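Local coordinates for protein D-lactate dehydrogenase (Fermentative) (Pseudomonas aeruginosa, PDB 6ABJ) that probably interconverts pyruvate and D-lactate with NADH as cofactor, as a tetrameric, allosterically regulated dehydrogenase of the D-isomer specific 2-hydroxyacid family, at residues B[19-23]-B[54-58]; B[110-114]-B[326-330]. All coordinates share one frame; numbering follows the deposited sequence.

Overall arrangement
From the N terminus, strand 18-21 is followed by helix 26-35 and strand 42-45, and the loop before strand 63-66 then folds back on residues 19-23, closing interaction 1 over a gap of 30 residues. Interaction 2 opens only after that closure, so the two stand in series and neither nests nor crosses. It spans 211 residues, including the whole seven-stranded Rossmann sheet, and brings helix 317-335 back to outer strand 110-111 of the first, five-stranded sheet. Both contacts thus serve one domain, and Ile-19 packs directly on Leu-328 between them. The pair illustrates how a chain that leaves a domain and later returns can combine a local closure with a distant one.

Interaction 1. Residues B[19-23]-B[54-58]; sequences ILFFS and TAVLA
Leu-20 of strand 18-21 and Phe-22 just beyond it project toward the 3-10 segment 56-58 and the residues leading into it. The methyl of Ala-58 is the bump: it rests over the groove where Leu-20 CD2 and the Phe-22 ring edge meet, its CB 3.8 Å from Leu-20 CD2 and 4.0 Å from Phe-22 CE2. The leucine answers with a bump of its own. With CG anti to the backbone N (chi1 179°), it sends CD2 against the Leu-57 to Ala-58 peptide, 3.3 Å from Leu-57 O and 3.4 Å from Ala-58 CA, a tight fit for two carbons. The Phe-22 ring edge lies alongside the start of the turn, CE1 3.5 Å from Thr-54 O and near the ring plane, while CZ approaches Leu-57 CB obliquely at 4.2 Å. The same carbonyl oxygen accepts the turn's own bond from Leu-57 N, and the OG1 of Thr-54 is engaged by His-49 and Gln-51. The turn packs beside strand 18-21, with Ala-58 also touching Val-64 of strand 63-66 and Leu-80 of helix 74-82. No hydrogen bond spans the two segments, so complementary shape and apolar packing join them, perhaps helped slightly by the aromatic edge facing a carbonyl oxygen.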
# COMPACT_ATOMS: atom_id res chain seq x y z
N ILE B 19 5.48 37.63 14.28
CA ILE B 19 4.76 36.40 14.74
C ILE B 19 5.61 35.20 14.35
O ILE B 19 6.04 35.09 13.20
CB ILE B 19 3.34 36.24 14.12
CG1 ILE B 19 2.46 37.46 14.40
CG2 ILE B 19 2.64 35.00 14.69
CD1 ILE B 19 1.31 37.64 13.45
N LEU B 20 5.97 34.40 15.35
CA LEU B 20 6.70 33.17 15.13
C LEU B 20 5.73 31.98 15.20
O LEU B 20 5.09 31.75 16.24
CB LEU B 20 7.86 33.00 16.15
CG LEU B 20 8.69 31.71 15.99
CD1 LEU B 20 9.39 31.63 14.63
CD2 LEU B 20 9.70 31.62 17.14
N PHE B 21 5.65 31.21 14.10
CA PHE B 21 4.85 29.99 14.04
C PHE B 21 5.70 28.74 14.29
O PHE B 21 6.71 28.57 13.61
CB PHE B 21 4.25 29.84 12.64
CG PHE B 21 3.26 30.92 12.25
CD1 PHE B 21 3.69 32.21 11.92
CD2 PHE B 21 1.91 30.62 12.19
CE1 PHE B 21 2.76 33.19 11.56
CE2 PHE B 21 0.99 31.57 11.81
CZ PHE B 21 1.41 32.88 11.51
N PHE B 22 5.32 27.94 15.29
CA PHE B 22 5.97 26.69 15.56
C PHE B 22 5.08 25.60 14.89
O PHE B 22 3.93 25.87 14.54
CB PHE B 22 6.09 26.41 17.05
CG PHE B 22 7.14 27.18 17.74
CD1 PHE B 22 8.44 26.71 17.81
CD2 PHE B 22 6.84 28.45 18.29
CE1 PHE B 22 9.44 27.44 18.44
CE2 PHE B 22 7.84 29.20 18.91
CZ PHE B 22 9.15 28.68 18.99
N SER B 23 5.70 24.45 14.65
CA SER B 23 5.05 23.26 14.00
C SER B 23 4.45 23.61 12.63
O SER B 23 3.40 23.16 12.26
CB SER B 23 4.04 22.63 14.94
OG SER B 23 4.66 22.15 16.16
N THR B 54 13.27 24.47 22.32
CA THR B 54 13.08 25.32 21.11
C THR B 54 12.40 26.69 21.44
O THR B 54 12.25 27.55 20.55
CB THR B 54 12.19 24.61 20.09
OG1 THR B 54 10.91 24.29 20.69
CG2 THR B 54 12.86 23.33 19.61
N ALA B 55 12.01 26.87 22.69
CA ALA B 55 11.35 28.12 23.11
C ALA B 55 12.24 29.35 22.84
O ALA B 55 11.76 30.46 22.52
CB ALA B 55 10.97 28.05 24.58
N VAL B 56 13.55 29.11 22.94
CA VAL B 56 14.55 30.13 22.72
C VAL B 56 14.41 30.78 21.34
O VAL B 56 14.78 31.94 21.16
CB VAL B 56 15.98 29.56 22.97
CG1 VAL B 56 16.32 28.43 22.00
CG2 VAL B 56 17.01 30.70 22.95
N LEU B 57 13.87 30.05 20.37
CA LEU B 57 13.64 30.62 19.04
C LEU B 57 12.64 31.79 19.03
O LEU B 57 12.69 32.66 18.14
CB LEU B 57 13.18 29.49 18.09
CG LEU B 57 14.24 28.42 17.81
CD1 LEU B 57 13.63 27.24 17.05
CD2 LEU B 57 15.42 29.00 17.05
N ALA B 58 11.72 31.78 20.00
CA ALA B 58 10.71 32.82 20.16
C ALA B 58 11.21 34.05 20.94
O ALA B 58 10.42 34.96 21.25
CB ALA B 58 9.52 32.25 20.89

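Interaction 2. Residues B[110-114]-B[326-330]; sequences VVHVP and TTLDN
Asn-330 turns its flat amide toward the backbone of His-112, with ND2 2.9 Å from the carbonyl O of His-112; the N-H to O angle of 128° makes this a weak, bent hydrogen bond. The other end of the amide, OD1, accepts from Asn-341 ND2, so partners at both ends limit its rotation. The CB of His-112 is directed away from the helix; one face of its ring carries Pro-114 CA, offset toward the rim, and ND1 bonds to the carbonyl of Ala-93. Van der Waals contacts continue the joint along the 110-114 chain. The side chains of Val-111 and Asn-330 run past each other in opposite directions, with Val-111 CG2 3.9 Å from Asn-330 CB. Further along, Val-113 crosses Thr-327 at about a right angle, and Val-113 CG2 touches Thr-327 OG1 at 3.6 Å; the hydroxyl's hydrogen bond is with Ile-323 O, one helical turn back. The methyl of Thr-326 is anti to the backbone N (chi1 -71° for OG1), which directs CG2 at Pro-114 CD, 4.0 Å away and tip to tip, while its OG1 bonds to Ala-322 O. Helix 317-335 thereby lies against outer strand 110-111 and the chain leaving it; Thr-327 also reaches Ala-89 of the adjacent strand 87-90, and Phe-32 of helix 26-35 packs on Thr-327 and Leu-328.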
# COMPACT_ATOMS: atom_id res chain seq x y z
N VAL B 110 -4.03 34.05 25.90
CA VAL B 110 -4.13 32.97 24.95
C VAL B 110 -5.37 33.23 24.14
O VAL B 110 -6.41 33.51 24.70
CB VAL B 110 -4.24 31.61 25.67
CG1 VAL B 110 -4.50 30.52 24.63
CG2 VAL B 110 -2.94 31.31 26.44
N VAL B 111 -5.26 33.20 22.83
CA VAL B 111 -6.43 33.28 21.99
C VAL B 111 -6.53 32.03 21.08
O VAL B 111 -5.54 31.35 20.88
CB VAL B 111 -6.42 34.56 21.14
CG1 VAL B 111 -6.65 35.74 22.09
CG2 VAL B 111 -5.18 34.66 20.29
N HIS B 112 -7.70 31.79 20.53
CA HIS B 112 -7.90 30.61 19.67
C HIS B 112 -8.99 30.83 18.64
O HIS B 112 -9.65 31.87 18.60
CB HIS B 112 -8.26 29.44 20.56
CG HIS B 112 -9.68 29.39 20.99
ND1 HIS B 112 -10.32 28.19 21.23
CD2 HIS B 112 -10.56 30.36 21.33
CE1 HIS B 112 -11.56 28.44 21.65
NE2 HIS B 112 -11.73 29.75 21.70
N VAL B 113 -9.18 29.81 17.79
CA VAL B 113 -10.24 29.76 16.81
C VAL B 113 -11.45 29.13 17.48
O VAL B 113 -11.36 27.98 17.93
CB VAL B 113 -9.76 28.94 15.58
CG1 VAL B 113 -10.88 28.89 14.55
CG2 VAL B 113 -8.50 29.57 15.02
N PRO B 114 -12.62 29.83 17.50
CA PRO B 114 -13.73 29.31 18.26
C PRO B 114 -14.35 28.05 17.66
O PRO B 114 -14.86 27.24 18.41
CB PRO B 114 -14.75 30.44 18.26
CG PRO B 114 -14.37 31.36 17.15
CD PRO B 114 -12.95 31.07 16.78
N THR B 326 -9.22 34.44 11.13
CA THR B 326 -9.62 34.49 12.50
C THR B 326 -8.40 34.72 13.40
O THR B 326 -8.42 35.60 14.28
CB THR B 326 -10.44 33.27 12.89
OG1 THR B 326 -11.72 33.40 12.24
CG2 THR B 326 -10.68 33.26 14.34
N THR B 327 -7.31 33.98 13.15
CA THR B 327 -6.14 34.06 14.03
C THR B 327 -5.46 35.46 13.90
O THR B 327 -5.12 36.08 14.91
CB THR B 327 -5.18 32.93 13.70
OG1 THR B 327 -5.84 31.68 13.95
CG2 THR B 327 -3.91 33.02 14.52
N LEU B 328 -5.28 35.96 12.67
CA LEU B 328 -4.71 37.28 12.47
C LEU B 328 -5.63 38.39 13.04
O LEU B 328 -5.14 39.33 13.71
CB LEU B 328 -4.36 37.50 10.98
CG LEU B 328 -3.25 36.57 10.44
CD1 LEU B 328 -2.73 36.98 9.08
CD2 LEU B 328 -2.08 36.41 11.40
N ASP B 329 -6.95 38.27 12.84
CA ASP B 329 -7.88 39.18 13.48
C ASP B 329 -7.78 39.13 15.00
O ASP B 329 -7.86 40.18 15.66
CB ASP B 329 -9.33 38.97 13.03
CG ASP B 329 -9.59 39.44 11.59
OD1 ASP B 329 -8.73 40.17 10.99
OD2 ASP B 329 -10.68 39.12 11.06
N ASN B 330 -7.64 37.93 15.57
CA ASN B 330 -7.49 37.80 17.02
C ASN B 330 -6.26 38.58 17.51
O ASN B 330 -6.25 39.17 18.60
CB ASN B 330 -7.34 36.34 17.50
CG ASN B 330 -8.60 35.55 17.41
OD1 ASN B 330 -9.71 36.08 17.28
ND2 ASN B 330 -8.45 34.21 17.49